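Local structure of sulfate transporter sulfate transporter family protein (Wolinella succinogenes, 4DGF) at residues G31-D39 with A67-E75; L41-T51 with E75-T85. The protein is a probable membrane sulfate transporter of the SulP family, represented here by its STAS domain, which in such anion transporters is thought to serve regulation. All coordinates share one frame; numbering follows the deposited sequence.

Contact 1 (G31-D39 with A67-E75)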
ATOM      1  N   GLY A  31      -6.651   3.032  10.241  1.00 14.21           N
ATOM      2  CA  GLY A  31      -6.147   2.777  11.622  1.00 15.54           C
ATOM      3  C   GLY A  31      -5.485   1.453  11.727  1.00 13.59           C
ATOM      4  O   GLY A  31      -5.073   0.902  10.739  1.00 15.27           O
ATOM      5  N   PRO A  32      -5.527   0.807  12.880  1.00 15.59           N
ATOM      6  CA  PRO A  32      -5.021  -0.578  13.071  1.00 13.70           C
ATOM      7  C   PRO A  32      -5.533  -1.513  12.015  1.00 12.31           C
ATOM      8  O   PRO A  32      -6.724  -1.421  11.696  1.00 14.62           O
ATOM      9  CB  PRO A  32      -5.588  -0.946  14.448  1.00 15.23           C
ATOM     10  CG  PRO A  32      -5.462   0.359  15.151  1.00 15.96           C
ATOM     11  CD  PRO A  32      -6.018   1.370  14.154  1.00 14.92           C
ATOM     12  N   PHE A  33      -4.657  -2.333  11.432  1.00 10.75           N
ATOM     13  CA  PHE A  33      -5.100  -3.158  10.286  1.00  9.54           C
ATOM     14  C   PHE A  33      -5.499  -4.500  10.818  1.00 10.02           C
ATOM     15  O   PHE A  33      -4.720  -5.499  10.834  1.00  8.66           O
ATOM     16  CB  PHE A  33      -3.920  -3.180   9.320  1.00 10.29           C
ATOM     17  CG  PHE A  33      -4.200  -3.803   7.975  1.00 10.20           C
ATOM     18  CD1 PHE A  33      -3.317  -3.515   6.917  1.00 11.78           C
ATOM     19  CD2 PHE A  33      -5.286  -4.647   7.740  1.00 11.88           C
ATOM     20  CE1 PHE A  33      -3.464  -4.094   5.658  1.00 11.65           C
ATOM     21  CE2 PHE A  33      -5.444  -5.208   6.515  1.00 12.58           C
ATOM     22  CZ  PHE A  33      -4.479  -4.934   5.482  1.00 11.85           C
ATOM     23  N   PHE A  34      -6.760  -4.550  11.263  1.00  9.58           N
ATOM     24  CA  PHE A  34      -7.331  -5.742  11.826  1.00  9.78           C
ATOM     25  C   PHE A  34      -8.499  -6.221  10.894  1.00  9.94           C
ATOM     26  O   PHE A  34      -8.484  -5.901   9.687  1.00 10.21           O
ATOM     27  CB  PHE A  34      -7.856  -5.552  13.288  1.00 10.80           C
ATOM     28  CG  PHE A  34      -6.854  -5.085  14.279  1.00 11.01           C
ATOM     29  CD1 PHE A  34      -5.484  -5.404  14.110  1.00 11.46           C
ATOM     30  CD2 PHE A  34      -7.253  -4.313  15.460  1.00 13.26           C
ATOM     31  CE1 PHE A  34      -4.541  -4.926  15.046  1.00 12.10           C
ATOM     32  CE2 PHE A  34      -6.284  -3.917  16.397  1.00 13.26           C
ATOM     33  CZ  PHE A  34      -4.902  -4.208  16.144  1.00 12.49           C
ATOM     34  N   PHE A  35      -9.506  -6.897  11.476  1.00 10.60           N
ATOM     35  CA  PHE A  35     -10.445  -7.598  10.546  1.00 10.90           C
ATOM     36  C   PHE A  35     -11.248  -6.549   9.774  1.00 10.31           C
ATOM     37  O   PHE A  35     -11.672  -6.827   8.654  1.00 11.30           O
ATOM     38  CB  PHE A  35     -11.410  -8.531  11.348  1.00 11.68           C
ATOM     39  CG  PHE A  35     -12.515  -7.823  12.081  1.00 12.53           C
ATOM     40  CD1 PHE A  35     -13.796  -7.698  11.492  1.00 13.69           C
ATOM     41  CD2 PHE A  35     -12.297  -7.207  13.328  1.00 11.95           C
ATOM     42  CE1 PHE A  35     -14.840  -7.030  12.168  1.00 13.51           C
ATOM     43  CE2 PHE A  35     -13.344  -6.571  14.039  1.00 13.37           C
ATOM     44  CZ  PHE A  35     -14.606  -6.449  13.396  1.00 13.79           C
ATOM     45  N   GLY A  36     -11.540  -5.380  10.413  1.00 10.09           N
ATOM     46  CA  GLY A  36     -12.396  -4.295   9.713  1.00 11.49           C
ATOM     47  C   GLY A  36     -11.751  -3.871   8.401  1.00 11.15           C
ATOM     48  O   GLY A  36     -12.395  -3.831   7.317  1.00 13.32           O
ATOM     49  N   VAL A  37     -10.466  -3.469   8.464  1.00 10.58           N
ATOM     50  CA  VAL A  37      -9.709  -3.039   7.300  1.00 10.23           C
ATOM     51  C   VAL A  37      -9.595  -4.236   6.355  1.00 10.44           C
ATOM     52  O   VAL A  37      -9.759  -4.118   5.121  1.00 11.74           O
ATOM     53  CB  VAL A  37      -8.378  -2.573   7.675  1.00 11.21           C
ATOM     54  CG1 VAL A  37      -7.438  -2.330   6.509  1.00 11.16           C
ATOM     55  CG2 VAL A  37      -8.441  -1.359   8.584  1.00 10.86           C
ATOM     56  N   ALA A  38      -9.245  -5.371   6.918  1.00 10.24           N
ATOM     57  CA  ALA A  38      -9.130  -6.557   6.023  1.00 11.64           C
ATOM     58  C   ALA A  38     -10.413  -6.746   5.178  1.00 14.11           C
ATOM     59  O   ALA A  38     -10.282  -7.000   4.012  1.00 17.15           O
ATOM     60  CB  ALA A  38      -8.788  -7.771   6.866  1.00 13.24           C
ATOM     61  N   ASP A  39     -11.580  -6.636   5.759  1.00 13.90           N
ATOM     62  CA  ASP A  39     -12.864  -6.864   5.051  1.00 18.05           C
ATOM     63  C   ASP A  39     -13.023  -5.835   3.924  1.00 17.76           C
ATOM     64  O   ASP A  39     -13.605  -6.106   2.871  1.00 19.05           O
ATOM     65  CB  ASP A  39     -14.036  -6.692   6.009  1.00 22.97           C
ATOM     66  CG  ASP A  39     -14.825  -7.953   6.185  1.00 36.07           C
ATOM     67  OD1 ASP A  39     -15.277  -8.451   5.097  1.00 39.17           O
ATOM     68  OD2 ASP A  39     -15.007  -8.408   7.390  1.00 42.46           O
ATOM     69  N   ALA A  67      -2.961 -11.004  12.686  1.00 10.32           N
ATOM     70  CA  ALA A  67      -2.814 -12.069  11.719  1.00 11.94           C
ATOM     71  C   ALA A  67      -3.870 -11.935  10.550  1.00 11.96           C
ATOM     72  O   ALA A  67      -3.597 -12.327   9.412  1.00 13.57           O
ATOM     73  CB  ALA A  67      -2.970 -13.405  12.407  1.00 12.13           C
ATOM     74  N   THR A  68      -5.101 -11.490  10.877  1.00 12.38           N
ATOM     75  CA  THR A  68      -6.126 -11.351   9.879  1.00 12.53           C
ATOM     76  C   THR A  68      -5.758 -10.243   8.918  1.00 11.70           C
ATOM     77  O   THR A  68      -5.946 -10.352   7.703  1.00 11.81           O
ATOM     78  CB  THR A  68      -7.453 -11.040  10.631  1.00 13.27           C
ATOM     79  OG1 THR A  68      -7.859 -12.213  11.380  1.00 15.02           O
ATOM     80  CG2 THR A  68      -8.635 -10.738   9.635  1.00 13.50           C
ATOM     81  N   GLY A  69      -5.343  -9.076   9.460  1.00 11.11           N
ATOM     82  CA  GLY A  69      -4.784  -7.982   8.631  1.00 10.83           C
ATOM     83  C   GLY A  69      -3.631  -8.463   7.704  1.00 11.36           C
ATOM     84  O   GLY A  69      -3.562  -8.159   6.531  1.00 10.74           O
HETATM   85  N   MSE A  70      -2.682  -9.228   8.294  1.00 11.06           N
HETATM   86  CA  MSE A  70      -1.519  -9.620   7.494  1.00 11.05           C
HETATM   87  C   MSE A  70      -2.011 -10.613   6.423  1.00 11.50           C
HETATM   88  O   MSE A  70      -1.564 -10.528   5.269  1.00 12.67           O
HETATM   89  CB  MSE A  70      -0.585 -10.287   8.502  1.00 11.52           C
HETATM   90  CG  MSE A  70       0.751 -10.640   7.779  1.00 11.91           C
HETATM   91 SE   MSE A  70       1.815  -9.131   7.117  0.80 11.87          SE
HETATM   92  CE  MSE A  70       1.520  -9.335   5.221  1.00 12.55           C
ATOM     93  N   HIS A  71      -2.990 -11.458   6.770  1.00 12.89           N
ATOM     94  CA  HIS A  71      -3.460 -12.350   5.716  1.00 13.14           C
ATOM     95  C   HIS A  71      -4.087 -11.580   4.549  1.00 13.23           C
ATOM     96  O   HIS A  71      -3.814 -11.850   3.386  1.00 14.03           O
ATOM     97  CB  HIS A  71      -4.466 -13.336   6.291  1.00 15.57           C
ATOM     98  CG  HIS A  71      -5.049 -14.244   5.246  1.00 18.20           C
ATOM     99  ND1 HIS A  71      -6.287 -14.062   4.764  1.00 22.01           N
ATOM    100  CD2 HIS A  71      -4.473 -15.306   4.542  1.00 24.07           C
ATOM    101  CE1 HIS A  71      -6.525 -15.056   3.782  1.00 23.37           C
ATOM    102  NE2 HIS A  71      -5.411 -15.780   3.664  1.00 23.22           N
ATOM    103  N   ALA A  72      -4.850 -10.541   4.868  1.00 12.77           N
ATOM    104  CA  ALA A  72      -5.479  -9.746   3.821  1.00 12.52           C
ATOM    105  C   ALA A  72      -4.384  -9.032   2.991  1.00 12.03           C
ATOM    106  O   ALA A  72      -4.534  -8.903   1.712  1.00 13.19           O
ATOM    107  CB  ALA A  72      -6.367  -8.717   4.506  1.00 13.06           C
ATOM    108  N   LEU A  73      -3.322  -8.545   3.648  1.00 10.80           N
ATOM    109  CA  LEU A  73      -2.283  -7.809   2.944  1.00 11.24           C
ATOM    110  C   LEU A  73      -1.511  -8.769   1.993  1.00 12.41           C
ATOM    111  O   LEU A  73      -1.256  -8.376   0.855  1.00 15.17           O
ATOM    112  CB  LEU A  73      -1.418  -7.084   3.953  1.00 11.40           C
ATOM    113  CG  LEU A  73      -0.189  -6.419   3.392  1.00 12.01           C
ATOM    114  CD1 LEU A  73      -0.596  -5.267   2.449  1.00 13.19           C
ATOM    115  CD2 LEU A  73       0.619  -5.800   4.569  1.00 12.00           C
ATOM    116  N   TRP A  74      -1.294 -10.016   2.385  1.00 13.05           N
ATOM    117  CA  TRP A  74      -0.629 -11.013   1.525  1.00 14.28           C
ATOM    118  C   TRP A  74      -1.517 -11.299   0.328  1.00 14.33           C
ATOM    119  O   TRP A  74      -1.003 -11.390  -0.852  1.00 14.01           O
ATOM    120  CB  TRP A  74      -0.502 -12.418   2.164  1.00 17.14           C
ATOM    121  CG  TRP A  74       0.687 -12.571   3.052  1.00 17.50           C
ATOM    122  CD1 TRP A  74       0.722 -12.740   4.440  1.00 18.72           C
ATOM    123  CD2 TRP A  74       2.070 -12.616   2.652  1.00 17.57           C
ATOM    124  NE1 TRP A  74       2.000 -12.907   4.874  1.00 17.95           N
ATOM    125  CE2 TRP A  74       2.851 -12.806   3.894  1.00 18.53           C
ATOM    126  CE3 TRP A  74       2.747 -12.542   1.423  1.00 22.55           C
ATOM    127  CZ2 TRP A  74       4.261 -12.918   3.899  1.00 21.68           C
ATOM    128  CZ3 TRP A  74       4.140 -12.621   1.451  1.00 22.88           C
ATOM    129  CH2 TRP A  74       4.880 -12.811   2.662  1.00 23.13           C
ATOM    130  N   GLU A  75      -2.809 -11.498   0.571  0.50 14.37           N
ATOM    131  CA  GLU A  75      -3.660 -11.846  -0.562  0.50 16.13           C
ATOM    132  C   GLU A  75      -3.839 -10.618  -1.470  0.50 15.23           C
ATOM    133  O   GLU A  75      -4.028 -10.762  -2.660  0.50 16.00           O
ATOM    134  CB  GLU A  75      -4.993 -12.439  -0.106  0.50 18.97           C
ATOM    135  CG  GLU A  75      -6.013 -11.392   0.237  0.50 22.90           C
ATOM    136  CD  GLU A  75      -7.433 -11.948   0.413  0.50 27.01           C
ATOM    137  OE1 GLU A  75      -7.905 -12.688  -0.512  0.50 30.53           O
ATOM    138  OE2 GLU A  75      -8.069 -11.614   1.465  0.50 25.56           O
TER
HETATM  139  O   HOH W   1      -8.687  -8.563   2.544  1.00 43.48           O
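Two neighbouring, nearly parallel helices of the STAS domain meet where Phe35 and Ala38 pack on Thr68, Gly69 and Ala72, their short segments 35-39 and 67-75 inclined by 20° with axes 8.3 Å apart at closest approach; Phe33 joins them from the turn just before the first helix. Gly69 makes the tight fit possible: its CA lies 3.3 Å from Phe33 O in a CA-H...O contact, and a CB here would clash with that carbonyl oxygen. CG of Phe33 is anti to its N (chi1 -172°), which lays the ring along helix 67-83 from Gly69 toward Leu73. Gly69 O sits over one ring face, while Ala72 CB approaches obliquely and Leu73 CB comes within 4.0 Å of Phe33 CE1, the two side chains crossing at about a right angle. One turn into helix 35-41, the methyls of Ala38 and Ala72 abut, CB to CB 3.5 Å. At the more exposed flank Thr68 CG2 rests against Phe35 CA at 3.7 Å. A water donates to Ala38 O, at 2.7 Å. Leu73 also touches Leu100 of helix 94-103 and Phe105 of helix 105-109. Small residues at the interface and one aromatic wedge thus join two helices of the alpha/beta STAS fold.

Contact 2 (L41-T51 with E75-T85)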
ATOM      1  N   LEU A  41     -10.392  -4.079   2.322  1.00 14.27           N
ATOM      2  CA  LEU A  41      -9.355  -4.171   1.299  1.00 15.68           C
ATOM      3  C   LEU A  41      -9.584  -5.396   0.348  1.00 17.68           C
ATOM      4  O   LEU A  41      -9.189  -5.405  -0.871  1.00 15.04           O
ATOM      5  CB  LEU A  41      -7.948  -4.269   1.915  1.00 17.08           C
ATOM      6  CG  LEU A  41      -6.776  -4.331   0.901  1.00 15.62           C
ATOM      7  CD1 LEU A  41      -6.726  -3.071  -0.028  1.00 20.37           C
ATOM      8  CD2 LEU A  41      -5.492  -4.500   1.740  1.00 18.53           C
ATOM      9  N   LYS A  42     -10.193  -6.437   0.935  1.00 18.61           N
ATOM     10  CA  LYS A  42     -10.389  -7.695   0.166  1.00 21.38           C
ATOM     11  C   LYS A  42     -11.041  -7.432  -1.138  1.00 18.83           C
ATOM     12  O   LYS A  42     -12.179  -6.956  -1.226  1.00 19.87           O
ATOM     13  CB  LYS A  42     -11.239  -8.741   0.910  1.00 26.18           C
ATOM     14  CG  LYS A  42     -11.029 -10.136   0.269  1.00 30.24           C
ATOM     15  CD  LYS A  42     -11.699 -11.220   1.074  1.00 36.40           C
ATOM     16  CE  LYS A  42     -11.049 -12.528   0.660  1.00 42.46           C
ATOM     17  NZ  LYS A  42     -12.035 -13.643   0.643  1.00 46.90           N
ATOM     18  N   GLY A  43     -10.378  -7.891  -2.200  1.00 18.51           N
ATOM     19  CA  GLY A  43     -11.001  -7.877  -3.505  1.00 17.64           C
ATOM     20  C   GLY A  43     -11.038  -6.516  -4.170  1.00 18.98           C
ATOM     21  O   GLY A  43     -11.639  -6.376  -5.267  1.00 18.24           O
ATOM     22  N   VAL A  44     -10.365  -5.510  -3.591  1.00 15.72           N
ATOM     23  CA  VAL A  44     -10.388  -4.200  -4.193  1.00 16.06           C
ATOM     24  C   VAL A  44      -9.877  -4.198  -5.636  1.00 18.45           C
ATOM     25  O   VAL A  44     -10.450  -3.511  -6.465  1.00 17.66           O
ATOM     26  CB  VAL A  44      -9.565  -3.206  -3.357  1.00 16.37           C
ATOM     27  CG1 VAL A  44      -9.161  -1.996  -4.191  1.00 16.49           C
ATOM     28  CG2 VAL A  44     -10.427  -2.698  -2.133  1.00 17.13           C
ATOM     29  N   LEU A  45      -8.843  -4.975  -5.982  1.00 17.31           N
ATOM     30  CA  LEU A  45      -8.423  -4.931  -7.374  1.00 23.14           C
ATOM     31  C   LEU A  45      -9.439  -5.639  -8.304  1.00 23.55           C
ATOM     32  O   LEU A  45      -9.458  -5.371  -9.470  1.00 30.55           O
ATOM     33  CB  LEU A  45      -7.034  -5.527  -7.539  1.00 26.40           C
ATOM     34  CG  LEU A  45      -5.785  -4.669  -7.414  1.00 29.47           C
ATOM     35  CD1 LEU A  45      -4.663  -5.561  -7.928  1.00 28.23           C
ATOM     36  CD2 LEU A  45      -5.761  -3.355  -8.196  1.00 27.01           C
ATOM     37  N   ASP A  46     -10.276  -6.559  -7.829  1.00 24.41           N
ATOM     38  CA  ASP A  46     -11.290  -7.147  -8.743  1.00 28.99           C
ATOM     39  C   ASP A  46     -12.467  -6.179  -9.018  1.00 32.45           C
ATOM     40  O   ASP A  46     -13.307  -6.505  -9.869  1.00 32.66           O
ATOM     41  CB  ASP A  46     -11.936  -8.397  -8.150  1.00 34.32           C
ATOM     42  CG  ASP A  46     -10.913  -9.524  -7.832  1.00 43.39           C
ATOM     43  OD1 ASP A  46      -9.983  -9.771  -8.672  1.00 41.51           O
ATOM     44  OD2 ASP A  46     -11.058 -10.155  -6.732  1.00 44.15           O
ATOM     45  N   VAL A  47     -12.561  -5.038  -8.314  1.00 25.99           N
ATOM     46  CA  VAL A  47     -13.638  -4.068  -8.637  1.00 29.40           C
ATOM     47  C   VAL A  47     -13.154  -2.725  -9.201  1.00 31.99           C
ATOM     48  O   VAL A  47     -13.936  -1.800  -9.331  1.00 35.99           O
ATOM     49  CB  VAL A  47     -14.588  -3.841  -7.431  1.00 27.78           C
ATOM     50  CG1 VAL A  47     -15.058  -5.194  -6.899  1.00 27.22           C
ATOM     51  CG2 VAL A  47     -13.853  -3.089  -6.323  1.00 23.43           C
ATOM     52  N   ILE A  48     -11.878  -2.595  -9.543  1.00 31.13           N
ATOM     53  CA  ILE A  48     -11.465  -1.470 -10.312  1.00 33.11           C
ATOM     54  C   ILE A  48     -11.526  -1.924 -11.801  1.00 38.11           C
ATOM     55  O   ILE A  48     -11.002  -2.994 -12.147  1.00 37.55           O
ATOM     56  CB  ILE A  48     -10.061  -1.042  -9.945  1.00 31.49           C
ATOM     57  CG1 ILE A  48     -10.017  -0.632  -8.468  1.00 32.46           C
ATOM     58  CG2 ILE A  48      -9.632   0.090 -10.864  1.00 32.20           C
ATOM     59  CD1 ILE A  48      -8.603  -0.333  -7.969  1.00 29.22           C
ATOM     60  N   GLU A  49     -12.219  -1.155 -12.641  1.00 39.18           N
ATOM     61  CA  GLU A  49     -12.400  -1.523 -14.064  1.00 41.61           C
ATOM     62  C   GLU A  49     -11.096  -1.293 -14.864  1.00 36.68           C
ATOM     63  O   GLU A  49     -10.664  -2.171 -15.614  1.00 42.41           O
ATOM     64  CB  GLU A  49     -13.590  -0.761 -14.695  1.00 42.41           C
ATOM     65  N   GLU A  50     -10.471  -0.132 -14.682  0.50 34.93           N
ATOM     66  CA  GLU A  50      -9.187   0.171 -15.326  0.50 32.67           C
ATOM     67  C   GLU A  50      -7.998  -0.117 -14.389  0.50 30.13           C
ATOM     68  O   GLU A  50      -7.574   0.749 -13.619  0.50 26.22           O
ATOM     69  CB  GLU A  50      -9.135   1.627 -15.831  0.50 34.47           C
ATOM     70  CG  GLU A  50      -7.822   1.988 -16.505  0.50 36.07           C
ATOM     71  CD  GLU A  50      -7.898   3.282 -17.309  0.50 40.34           C
ATOM     72  OE1 GLU A  50      -8.541   3.293 -18.380  0.50 40.11           O
ATOM     73  OE2 GLU A  50      -7.304   4.287 -16.864  0.50 40.33           O
ATOM     74  N   THR A  51      -7.444  -1.318 -14.498  1.00 27.80           N
ATOM     75  CA  THR A  51      -6.408  -1.757 -13.533  1.00 25.90           C
ATOM     76  C   THR A  51      -5.240  -0.780 -13.495  1.00 23.36           C
ATOM     77  O   THR A  51      -4.702  -0.391 -14.537  1.00 23.22           O
ATOM     78  CB  THR A  51      -5.932  -3.188 -13.867  1.00 24.86           C
ATOM     79  OG1 THR A  51      -7.081  -4.059 -13.973  1.00 26.65           O
ATOM     80  CG2 THR A  51      -5.007  -3.710 -12.775  1.00 26.07           C
ATOM     81  N   GLU A  75      -2.809 -11.498   0.571  0.50 14.37           N
ATOM     82  CA  GLU A  75      -3.660 -11.846  -0.562  0.50 16.13           C
ATOM     83  C   GLU A  75      -3.839 -10.618  -1.470  0.50 15.23           C
ATOM     84  O   GLU A  75      -4.028 -10.762  -2.660  0.50 16.00           O
ATOM     85  CB  GLU A  75      -4.993 -12.439  -0.106  0.50 18.97           C
ATOM     86  CG  GLU A  75      -6.013 -11.392   0.237  0.50 22.90           C
ATOM     87  CD  GLU A  75      -7.433 -11.948   0.413  0.50 27.01           C
ATOM     88  OE1 GLU A  75      -7.905 -12.688  -0.512  0.50 30.53           O
ATOM     89  OE2 GLU A  75      -8.069 -11.614   1.465  0.50 25.56           O
ATOM     90  N   PHE A  76      -3.718  -9.401  -0.932  1.00 13.30           N
ATOM     91  CA  PHE A  76      -3.816  -8.270  -1.773  1.00 13.51           C
ATOM     92  C   PHE A  76      -2.585  -8.163  -2.689  1.00 13.88           C
ATOM     93  O   PHE A  76      -2.714  -7.811  -3.895  1.00 12.75           O
ATOM     94  CB  PHE A  76      -3.997  -6.978  -0.958  1.00 13.05           C
ATOM     95  CG  PHE A  76      -4.249  -5.790  -1.827  1.00 14.93           C
ATOM     96  CD1 PHE A  76      -5.436  -5.636  -2.483  1.00 15.55           C
ATOM     97  CD2 PHE A  76      -3.262  -4.841  -2.002  1.00 16.35           C
ATOM     98  CE1 PHE A  76      -5.650  -4.547  -3.333  1.00 16.39           C
ATOM     99  CE2 PHE A  76      -3.464  -3.743  -2.855  1.00 19.77           C
ATOM    100  CZ  PHE A  76      -4.644  -3.635  -3.551  1.00 17.61           C
ATOM    101  N   GLN A  77      -1.407  -8.400  -2.119  1.00 13.95           N
ATOM    102  CA  GLN A  77      -0.189  -8.371  -2.927  1.00 16.65           C
ATOM    103  C   GLN A  77      -0.224  -9.447  -4.042  1.00 16.21           C
ATOM    104  O   GLN A  77       0.186  -9.170  -5.133  1.00 16.60           O
ATOM    105  CB  GLN A  77       0.993  -8.508  -1.927  1.00 18.18           C
ATOM    106  CG  GLN A  77       2.362  -8.365  -2.512  1.00 24.67           C
ATOM    107  CD  GLN A  77       2.917  -9.615  -3.063  1.00 31.10           C
ATOM    108  OE1 GLN A  77       2.716 -10.689  -2.501  1.00 39.79           O
ATOM    109  NE2 GLN A  77       3.742  -9.483  -4.141  1.00 41.14           N
ATOM    110  N   GLU A  78      -0.794 -10.600  -3.761  1.00 15.26           N
ATOM    111  CA  GLU A  78      -1.050 -11.675  -4.762  1.00 16.13           C
ATOM    112  C   GLU A  78      -1.975 -11.266  -5.852  1.00 16.77           C
ATOM    113  O   GLU A  78      -1.642 -11.514  -7.039  1.00 15.15           O
ATOM    114  CB  GLU A  78      -1.537 -12.939  -4.083  1.00 19.73           C
ATOM    115  CG  GLU A  78      -0.369 -13.566  -3.312  1.00 27.10           C
ATOM    116  CD  GLU A  78      -0.708 -14.959  -2.843  1.00 35.67           C
ATOM    117  OE1 GLU A  78      -1.398 -15.691  -3.612  1.00 46.38           O
ATOM    118  OE2 GLU A  78      -0.289 -15.313  -1.708  1.00 41.23           O
ATOM    119  N   SER A  79      -3.073 -10.580  -5.499  1.00 15.66           N
ATOM    120  CA  SER A  79      -3.942  -9.987  -6.474  1.00 16.86           C
ATOM    121  C   SER A  79      -3.226  -8.951  -7.362  1.00 17.13           C
ATOM    122  O   SER A  79      -3.453  -8.871  -8.590  1.00 14.97           O
ATOM    123  CB  SER A  79      -5.257  -9.462  -5.842  1.00 19.67           C
ATOM    124  OG  SER A  79      -5.043  -8.172  -5.280  1.00 29.40           O
ATOM    125  N   CYS A  80      -2.328  -8.166  -6.801  1.00 14.47           N
ATOM    126  CA  CYS A  80      -1.585  -7.180  -7.613  1.00 14.99           C
ATOM    127  C   CYS A  80      -0.656  -7.880  -8.624  1.00 16.49           C
ATOM    128  O   CYS A  80      -0.627  -7.541  -9.803  1.00 17.62           O
ATOM    129  CB  CYS A  80      -0.770  -6.277  -6.667  1.00 14.16           C
ATOM    130  SG  CYS A  80      -1.742  -5.007  -5.794  0.93 16.04           S
ATOM    131  N   GLU A  81      -0.008  -8.936  -8.172  1.00 16.90           N
ATOM    132  CA  GLU A  81       0.857  -9.643  -9.100  1.00 20.76           C
ATOM    133  C   GLU A  81       0.089 -10.309 -10.194  1.00 21.11           C
ATOM    134  O   GLU A  81       0.559 -10.248 -11.344  1.00 21.48           O
ATOM    135  CB  GLU A  81       1.591 -10.776  -8.393  1.00 25.73           C
ATOM    136  CG  GLU A  81       2.455 -10.337  -7.260  1.00 35.85           C
ATOM    137  CD  GLU A  81       3.295 -11.545  -6.800  1.00 45.63           C
ATOM    138  OE1 GLU A  81       4.555 -11.494  -6.947  1.00 49.46           O
ATOM    139  OE2 GLU A  81       2.676 -12.557  -6.329  1.00 49.51           O
ATOM    140  N   LYS A  82      -1.088 -10.892  -9.892  1.00 21.14           N
ATOM    141  CA  LYS A  82      -1.946 -11.443 -10.937  1.00 22.33           C
ATOM    142  C   LYS A  82      -2.414 -10.426 -11.955  1.00 23.61           C
ATOM    143  O   LYS A  82      -2.788 -10.809 -13.067  1.00 22.85           O
ATOM    144  CB  LYS A  82      -3.204 -12.149 -10.380  1.00 21.32           C
ATOM    145  CG  LYS A  82      -2.842 -13.471  -9.651  1.00 22.15           C
ATOM    146  CD  LYS A  82      -4.009 -14.216  -9.022  1.00 23.73           C
ATOM    147  CE  LYS A  82      -3.607 -15.546  -8.359  1.00 23.90           C
ATOM    148  NZ  LYS A  82      -4.838 -16.122  -7.689  1.00 26.91           N
ATOM    149  N   ARG A  83      -2.524  -9.168 -11.547  1.00 20.45           N
ATOM    150  CA  ARG A  83      -2.935  -8.087 -12.497  1.00 22.78           C
ATOM    151  C   ARG A  83      -1.804  -7.281 -13.084  1.00 20.09           C
ATOM    152  O   ARG A  83      -2.092  -6.345 -13.854  1.00 21.97           O
ATOM    153  CB  ARG A  83      -3.840  -7.105 -11.755  1.00 25.00           C
ATOM    154  CG  ARG A  83      -5.151  -7.730 -11.278  1.00 30.73           C
ATOM    155  CD  ARG A  83      -6.239  -7.550 -12.314  1.00 33.26           C
ATOM    156  NE  ARG A  83      -7.511  -8.067 -11.825  1.00 40.05           N
ATOM    157  CZ  ARG A  83      -7.875  -9.350 -11.949  1.00 44.84           C
ATOM    158  NH1 ARG A  83      -7.046 -10.223 -12.519  1.00 40.11           N
ATOM    159  NH2 ARG A  83      -9.059  -9.762 -11.500  1.00 42.96           N
ATOM    160  N   GLY A  84      -0.538  -7.606 -12.745  1.00 17.84           N
ATOM    161  CA  GLY A  84       0.648  -6.847 -13.205  1.00 18.71           C
ATOM    162  C   GLY A  84       0.643  -5.413 -12.653  1.00 20.37           C
ATOM    163  O   GLY A  84       1.158  -4.405 -13.326  1.00 21.93           O
ATOM    164  N   THR A  85      -0.019  -5.259 -11.496  1.00 16.95           N
ATOM    165  CA  THR A  85       0.005  -4.000 -10.750  1.00 16.51           C
ATOM    166  C   THR A  85       1.164  -4.001  -9.777  1.00 15.76           C
ATOM    167  O   THR A  85       1.335  -4.988  -9.079  1.00 17.32           O
ATOM    168  CB  THR A  85      -1.305  -3.856  -9.908  1.00 17.84           C
ATOM    169  OG1 THR A  85      -2.419  -3.786 -10.844  1.00 19.41           O
ATOM    170  CG2 THR A  85      -1.265  -2.551  -9.049  1.00 17.78           C
TER
HETATM  171  O   HOH W   2      -7.583  -7.236  -4.675  1.00 18.49           O
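Leu41 stands at about a right angle to Phe76 and sets its CD1 methyl over one face of the ring, 3.9 Å from the centroid and 15° off the normal, a CH-pi contact. Leu45 also crosses Phe76 at nearly a right angle, but its CG meets ring atom CE1 obliquely at 4.1 Å, and its CD1 runs on to lie 3.5 Å from Cys80 CA. Phe76 is carried to these leucines by a chi1 of -174°, CG anti to the backbone N; Phe55 of strand 54-58 adds an edge-to-face ring contact. Replacing Phe76 by an alanine is likely to deprive Leu41 CD1 of its aromatic face and open a gap beside Leu45. Here helix 67-83 and the loop after helix 35-41 pack together beside the parallel sheet of the STAS alpha/beta fold, the type II turn from Leu41 to Val44 ending one helix and folding the loop over the next. Ser79 OG donates to Phe76 O, which also accepts from Cys80 N; a water donates to Ser79 OG and accepts from Leu45 N, joining the helix to the loop. Farther along, Asp46 OD1 makes a salt bridge of 3.0 Å with Arg83 NH2, the carboxylate and guanidinium planes 59° apart. Arg83 precedes Gly84, whose positive phi closes the helix in a Schellman motif. Thr51 CG2 lies 3.2 Å from Thr85 OG1, a hydroxyl that is hydrogen-bonded to Pro52 O.

In the fold
Helix 67-83 is the element common to both contacts: its first half serves contact 1 and its second half contact 2, with Glu75 shared and their centres about 15 Å apart. Along the chain the segments alternate, 31-39 and 41-51 coming first, then 67-75 and 75-85, so helix 35-41 and the loop after it follow the later helix from its beginning to its end. Strand 54-58, the middle strand of the parallel sheet, lies between the two pairs in sequence. The contacts also touch directly, Phe33 CZ packing 3.9 Å from Leu41 CD2. Together they illustrate how one long helix of a STAS domain packs first against helix 35-41 and its preceding turn, and then against the loop leading to strand 54-58.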